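Local coordinates for tailspike protein (Acinetobacter phage vB_ApiP_P1, PDB 6E1R) that probably recognises and hydrolyses the capsular polysaccharide of Acinetobacter baumannii, working as a trimeric tailspike of the phage particle, at residues P248-T262 with G273-L287. Sequence-based numbering, arbitrary orientation.
Sequences PNANTFYNCIFRKGT and GTQWHFFACDLEQNL
The carbonyl oxygen of F258 is gripped by two donors that come from opposite faces of its plane: E284 N, nearly in line with the carbonyl, and the side-chain ND2 of N286 (3.2 Å to F258 O), 42° out of that plane. N286 uses its other amide end as well, OD1 accepting from G261 N at 3.2 Å, so both ends of the amide fix its rotation. Upstream, the indole NE1 of W276 gives a nearly straight bond (171°) to P248 O at 2.9 Å, while N251 sets CB over the W276 face in a CH-pi contact, its amide nearly perpendicular to the indole with ND2 over the rim near CZ2. F253 and F278 run side by side with planes 11° apart, yet slid so far that they barely overlap (centroids 4.8 Å); Y254 and F279 repeat this on the other face. R259, extended from CG to NE, brings NH2 to E284 OE2 (3.2 Å) and, by charge alone, to D282 OD2. Each segment gives two parallel-paired strands to successive coils of a beta-helix, right-handed as in phage tailspikes. F253 and F258 stack inside on F217 and F222, F278 meets F303, and strands 235-239 and 267-270 face them across the core.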
loop_
_atom_site.group_PDB
_atom_site.type_symbol
_atom_site.label_atom_id
_atom_site.label_comp_id
_atom_site.label_asym_id
_atom_site.label_seq_id
_atom_site.Cartn_x
_atom_site.Cartn_y
_atom_site.Cartn_z
ATOM N N PRO A 248 14.806 -16.036 -6.373
ATOM C CA PRO A 248 14.688 -15.040 -5.299
ATOM C C PRO A 248 13.297 -14.426 -5.226
ATOM O O PRO A 248 12.961 -13.549 -6.026
ATOM C CB PRO A 248 15.745 -13.987 -5.670
ATOM C CG PRO A 248 16.537 -14.573 -6.812
ATOM C CD PRO A 248 15.649 -15.564 -7.481
ATOM N N ASN A 249 12.493 -14.856 -4.255
ATOM C CA ASN A 249 11.089 -14.480 -4.178
ATOM C C ASN A 249 10.765 -13.823 -2.842
ATOM O O ASN A 249 11.478 -13.994 -1.851
ATOM C CB ASN A 249 10.182 -15.703 -4.362
ATOM C CG ASN A 249 10.487 -16.477 -5.625
ATOM O OD1 ASN A 249 10.958 -15.918 -6.615
ATOM N ND2 ASN A 249 10.216 -17.777 -5.599
ATOM N N ALA A 250 9.679 -13.047 -2.836
ATOM C CA ALA A 250 9.004 -12.608 -1.611
ATOM C C ALA A 250 9.941 -11.842 -0.674
ATOM O O ALA A 250 10.121 -12.193 0.493
ATOM C CB ALA A 250 8.373 -13.803 -0.889
ATOM N N ASN A 251 10.530 -10.772 -1.197
ATOM C CA ASN A 251 11.445 -9.933 -0.429
ATOM C C ASN A 251 10.864 -8.527 -0.342
ATOM O O ASN A 251 10.740 -7.837 -1.358
ATOM C CB ASN A 251 12.832 -9.940 -1.066
ATOM C CG ASN A 251 13.455 -11.325 -1.070
ATOM O OD1 ASN A 251 13.359 -12.063 -0.089
ATOM N ND2 ASN A 251 14.071 -11.694 -2.184
ATOM N N THR A 252 10.513 -8.107 0.873
ATOM C CA THR A 252 9.859 -6.829 1.119
ATOM C C THR A 252 10.753 -5.929 1.959
ATOM O O THR A 252 11.435 -6.394 2.879
ATOM C CB THR A 252 8.509 -7.020 1.823
ATOM O OG1 THR A 252 7.938 -8.278 1.441
ATOM C CG2 THR A 252 7.553 -5.892 1.473
ATOM N N PHE A 253 10.739 -4.637 1.641
ATOM C CA PHE A 253 11.592 -3.647 2.284
ATOM C C PHE A 253 10.721 -2.541 2.859
ATOM O O PHE A 253 9.939 -1.919 2.130
ATOM C CB PHE A 253 12.605 -3.075 1.290
ATOM C CG PHE A 253 13.494 -4.114 0.669
ATOM C CD1 PHE A 253 13.043 -4.900 -0.382
ATOM C CD2 PHE A 253 14.781 -4.307 1.137
ATOM C CE1 PHE A 253 13.861 -5.857 -0.952
ATOM C CE2 PHE A 253 15.602 -5.261 0.572
ATOM C CZ PHE A 253 15.141 -6.037 -0.474
ATOM N N TYR A 254 10.860 -2.293 4.160
ATOM C CA TYR A 254 10.108 -1.256 4.857
ATOM C C TYR A 254 11.077 -0.203 5.375
ATOM O O TYR A 254 11.945 -0.510 6.199
ATOM C CB TYR A 254 9.299 -1.844 6.014
ATOM C CG TYR A 254 8.277 -2.884 5.611
ATOM C CD1 TYR A 254 6.932 -2.555 5.492
ATOM C CD2 TYR A 254 8.654 -4.197 5.361
ATOM C CE1 TYR A 254 5.994 -3.504 5.131
ATOM C CE2 TYR A 254 7.724 -5.151 4.999
ATOM C CZ TYR A 254 6.396 -4.800 4.886
ATOM O OH TYR A 254 5.467 -5.749 4.526
ATOM N N ASN A 255 10.931 1.029 4.885
ATOM C CA ASN A 255 11.685 2.185 5.379
ATOM C C ASN A 255 13.195 1.991 5.261
ATOM O O ASN A 255 13.966 2.566 6.034
ATOM C CB ASN A 255 11.306 2.514 6.827
ATOM C CG ASN A 255 9.809 2.630 7.024
ATOM O OD1 ASN A 255 9.216 3.680 6.771
ATOM N ND2 ASN A 255 9.187 1.549 7.480
ATOM N N CYS A 256 13.634 1.183 4.304
ATOM C CA CYS A 256 15.059 0.983 4.105
ATOM C C CYS A 256 15.650 2.130 3.293
ATOM O O CYS A 256 14.947 2.851 2.580
ATOM C CB CYS A 256 15.326 -0.353 3.414
ATOM S SG CYS A 256 14.836 -1.782 4.399
ATOM N N ILE A 257 16.967 2.292 3.405
ATOM C CA ILE A 257 17.681 3.394 2.774
ATOM C C ILE A 257 18.804 2.824 1.919
ATOM O O ILE A 257 19.573 1.974 2.383
ATOM C CB ILE A 257 18.240 4.385 3.812
ATOM C CG1 ILE A 257 17.109 4.953 4.671
ATOM C CG2 ILE A 257 18.994 5.508 3.121
ATOM C CD1 ILE A 257 17.587 5.668 5.915
ATOM N N PHE A 258 18.900 3.298 0.677
ATOM C CA PHE A 258 19.938 2.879 -0.262
ATOM C C PHE A 258 20.640 4.126 -0.780
ATOM O O PHE A 258 20.072 4.868 -1.588
ATOM C CB PHE A 258 19.346 2.072 -1.417
ATOM C CG PHE A 258 18.592 0.845 -0.985
ATOM C CD1 PHE A 258 17.266 0.930 -0.593
ATOM C CD2 PHE A 258 19.206 -0.397 -0.986
ATOM C CE1 PHE A 258 16.569 -0.198 -0.199
ATOM C CE2 PHE A 258 18.515 -1.529 -0.594
ATOM C CZ PHE A 258 17.195 -1.429 -0.200
ATOM N N ARG A 259 21.867 4.363 -0.313
ATOM C CA ARG A 259 22.632 5.549 -0.670
ATOM C C ARG A 259 24.016 5.164 -1.175
ATOM O O ARG A 259 24.588 4.152 -0.762
ATOM C CB ARG A 259 22.790 6.519 0.512
ATOM C CG ARG A 259 21.520 7.216 0.949
ATOM C CD ARG A 259 21.865 8.313 1.942
ATOM N NE ARG A 259 20.698 9.084 2.349
ATOM C CZ ARG A 259 20.076 8.942 3.514
ATOM N NH1 ARG A 259 20.519 8.065 4.404
ATOM N NH2 ARG A 259 19.018 9.689 3.794
ATOM N N LYS A 260 24.535 5.990 -2.088
ATOM C CA LYS A 260 25.948 5.984 -2.479
ATOM C C LYS A 260 26.365 4.664 -3.124
ATOM O O LYS A 260 27.430 4.123 -2.829
ATOM C CB LYS A 260 26.849 6.286 -1.279
ATOM C CG LYS A 260 26.570 7.594 -0.570
ATOM C CD LYS A 260 26.828 8.787 -1.463
ATOM C CE LYS A 260 26.455 10.081 -0.744
ATOM N NZ LYS A 260 27.274 10.289 0.494
ATOM N N GLY A 261 25.530 4.136 -4.016
ATOM C CA GLY A 261 25.932 2.980 -4.794
ATOM C C GLY A 261 26.890 3.367 -5.904
ATOM O O GLY A 261 26.836 4.470 -6.442
ATOM N N THR A 262 27.785 2.440 -6.256
ATOM C CA THR A 262 28.794 2.727 -7.270
ATOM C C THR A 262 28.975 1.616 -8.294
ATOM O O THR A 262 29.812 1.764 -9.191
ATOM C CB THR A 262 30.154 3.027 -6.613
ATOM O OG1 THR A 262 30.394 2.095 -5.552
ATOM C CG2 THR A 262 30.182 4.443 -6.056
ATOM N N GLY A 273 12.691 -13.904 -10.424
ATOM C CA GLY A 273 12.222 -13.856 -9.052
ATOM C C GLY A 273 11.029 -12.935 -8.897
ATOM O O GLY A 273 10.907 -11.916 -9.577
ATOM N N THR A 274 10.147 -13.295 -7.970
ATOM C CA THR A 274 8.842 -12.664 -7.846
ATOM C C THR A 274 8.710 -11.902 -6.532
ATOM O O THR A 274 9.311 -12.262 -5.517
ATOM C CB THR A 274 7.722 -13.708 -7.940
ATOM O OG1 THR A 274 7.904 -14.701 -6.922
ATOM C CG2 THR A 274 7.738 -14.382 -9.297
ATOM N N GLN A 275 7.911 -10.834 -6.578
ATOM C CA GLN A 275 7.434 -10.112 -5.398
ATOM C C GLN A 275 8.595 -9.486 -4.616
ATOM O O GLN A 275 8.976 -9.927 -3.530
ATOM C CB GLN A 275 6.589 -11.034 -4.511
ATOM C CG GLN A 275 5.311 -11.519 -5.179
ATOM C CD GLN A 275 4.277 -10.422 -5.333
ATOM O OE1 GLN A 275 4.051 -9.634 -4.414
ATOM N NE2 GLN A 275 3.644 -10.364 -6.500
ATOM N N TRP A 276 9.141 -8.429 -5.210
ATOM C CA TRP A 276 10.075 -7.522 -4.548
ATOM C C TRP A 276 9.382 -6.167 -4.451
ATOM O O TRP A 276 9.190 -5.491 -5.467
ATOM C CB TRP A 276 11.385 -7.404 -5.323
ATOM C CG TRP A 276 12.279 -8.613 -5.288
ATOM C CD1 TRP A 276 11.980 -9.869 -5.729
ATOM C CD2 TRP A 276 13.634 -8.665 -4.821
ATOM N NE1 TRP A 276 13.059 -10.703 -5.551
ATOM C CE2 TRP A 276 14.087 -9.988 -4.996
ATOM C CE3 TRP A 276 14.505 -7.722 -4.264
ATOM C CZ2 TRP A 276 15.372 -10.391 -4.637
ATOM C CZ3 TRP A 276 15.780 -8.125 -3.905
ATOM C CH2 TRP A 276 16.200 -9.449 -4.092
ATOM N N HIS A 277 9.002 -5.771 -3.238
ATOM C CA HIS A 277 8.256 -4.538 -3.031
ATOM C C HIS A 277 8.968 -3.659 -2.011
ATOM O O HIS A 277 9.713 -4.148 -1.159
ATOM C CB HIS A 277 6.819 -4.825 -2.581
ATOM C CG HIS A 277 6.045 -5.667 -3.546
ATOM N ND1 HIS A 277 5.827 -5.288 -4.854
ATOM C CD2 HIS A 277 5.443 -6.870 -3.398
ATOM C CE1 HIS A 277 5.123 -6.220 -5.468
ATOM N NE2 HIS A 277 4.876 -7.191 -4.607
ATOM N N PHE A 278 8.724 -2.353 -2.110
ATOM C CA PHE A 278 9.433 -1.346 -1.323
ATOM C C PHE A 278 8.422 -0.377 -0.726
ATOM O O PHE A 278 7.831 0.433 -1.448
ATOM C CB PHE A 278 10.456 -0.604 -2.184
ATOM C CG PHE A 278 11.474 -1.504 -2.825
ATOM C CD1 PHE A 278 11.208 -2.129 -4.032
ATOM C CD2 PHE A 278 12.701 -1.721 -2.222
ATOM C CE1 PHE A 278 12.143 -2.959 -4.620
ATOM C CE2 PHE A 278 13.642 -2.547 -2.806
ATOM C CZ PHE A 278 13.362 -3.167 -4.006
ATOM N N PHE A 279 8.227 -0.454 0.590
ATOM C CA PHE A 279 7.297 0.417 1.304
ATOM C C PHE A 279 8.081 1.550 1.957
ATOM O O PHE A 279 8.867 1.316 2.881
ATOM C CB PHE A 279 6.511 -0.369 2.352
ATOM C CG PHE A 279 5.511 -1.327 1.772
ATOM C CD1 PHE A 279 5.891 -2.605 1.399
ATOM C CD2 PHE A 279 4.189 -0.950 1.603
ATOM C CE1 PHE A 279 4.971 -3.490 0.867
ATOM C CE2 PHE A 279 3.265 -1.830 1.071
ATOM C CZ PHE A 279 3.657 -3.102 0.704
ATOM N N ALA A 280 7.865 2.775 1.472
ATOM C CA ALA A 280 8.434 3.985 2.070
ATOM C C ALA A 280 9.959 3.924 2.137
ATOM O O ALA A 280 10.577 4.416 3.084
ATOM C CB ALA A 280 7.840 4.247 3.456
ATOM N N CYS A 281 10.574 3.328 1.120
ATOM C CA CYS A 281 12.023 3.223 1.083
ATOM C C CYS A 281 12.642 4.495 0.506
ATOM O O CYS A 281 11.966 5.340 -0.085
ATOM C CB CYS A 281 12.452 1.999 0.276
ATOM S SG CYS A 281 11.996 0.426 1.038
ATOM N N ASP A 282 13.953 4.624 0.687
ATOM C CA ASP A 282 14.692 5.821 0.298
ATOM C C ASP A 282 15.862 5.406 -0.583
ATOM O O ASP A 282 16.828 4.808 -0.099
ATOM C CB ASP A 282 15.175 6.578 1.536
ATOM C CG ASP A 282 15.844 7.894 1.198
ATOM O OD1 ASP A 282 15.739 8.345 0.039
ATOM O OD2 ASP A 282 16.482 8.472 2.102
ATOM N N LEU A 283 15.778 5.724 -1.872
ATOM C CA LEU A 283 16.827 5.427 -2.846
ATOM C C LEU A 283 17.339 6.759 -3.386
ATOM O O LEU A 283 16.771 7.314 -4.330
ATOM C CB LEU A 283 16.315 4.525 -3.979
ATOM C CG LEU A 283 15.974 3.060 -3.687
ATOM C CD1 LEU A 283 14.671 2.919 -2.908
ATOM C CD2 LEU A 283 15.913 2.266 -4.983
ATOM N N GLU A 284 18.411 7.276 -2.789
ATOM C CA GLU A 284 18.917 8.587 -3.166
ATOM C C GLU A 284 20.437 8.610 -3.103
ATOM O O GLU A 284 21.071 7.771 -2.457
ATOM C CB GLU A 284 18.340 9.702 -2.280
ATOM C CG GLU A 284 18.736 9.625 -0.817
ATOM C CD GLU A 284 18.271 10.837 -0.031
ATOM O OE1 GLU A 284 18.471 11.971 -0.516
ATOM O OE2 GLU A 284 17.703 10.662 1.065
ATOM N N GLN A 285 21.010 9.589 -3.807
ATOM C CA GLN A 285 22.442 9.891 -3.763
ATOM C C GLN A 285 23.299 8.725 -4.252
ATOM O O GLN A 285 24.432 8.544 -3.803
ATOM C CB GLN A 285 22.870 10.317 -2.355
ATOM C CG GLN A 285 22.164 11.567 -1.857
ATOM C CD GLN A 285 22.587 11.959 -0.456
ATOM O OE1 GLN A 285 23.514 11.380 0.111
ATOM N NE2 GLN A 285 21.908 12.948 0.112
ATOM N N ASN A 286 22.773 7.932 -5.181
ATOM C CA ASN A 286 23.526 6.826 -5.748
ATOM C C ASN A 286 24.299 7.277 -6.985
ATOM O O ASN A 286 24.017 8.318 -7.582
ATOM C CB ASN A 286 22.598 5.665 -6.105
ATOM C CG ASN A 286 21.863 5.119 -4.900
ATOM O OD1 ASN A 286 22.363 4.235 -4.204
ATOM N ND2 ASN A 286 20.668 5.641 -4.647
ATOM N N LEU A 287 25.284 6.469 -7.364
ATOM C CA LEU A 287 26.127 6.724 -8.527
ATOM C C LEU A 287 26.205 5.485 -9.406
ATOM O O LEU A 287 27.253 5.173 -9.981
ATOM C CB LEU A 287 27.524 7.168 -8.102
ATOM C CG LEU A 287 27.612 8.478 -7.318
ATOM C CD1 LEU A 287 29.053 8.783 -6.945
ATOM C CD2 LEU A 287 27.009 9.619 -8.123
HETATM O O HOH W 1 6.538 -9.763 -1.256
HETATM O O HOH W 2 25.787 13.153 1.395
HETATM O O HOH W 3 29.780 4.443 -10.333
#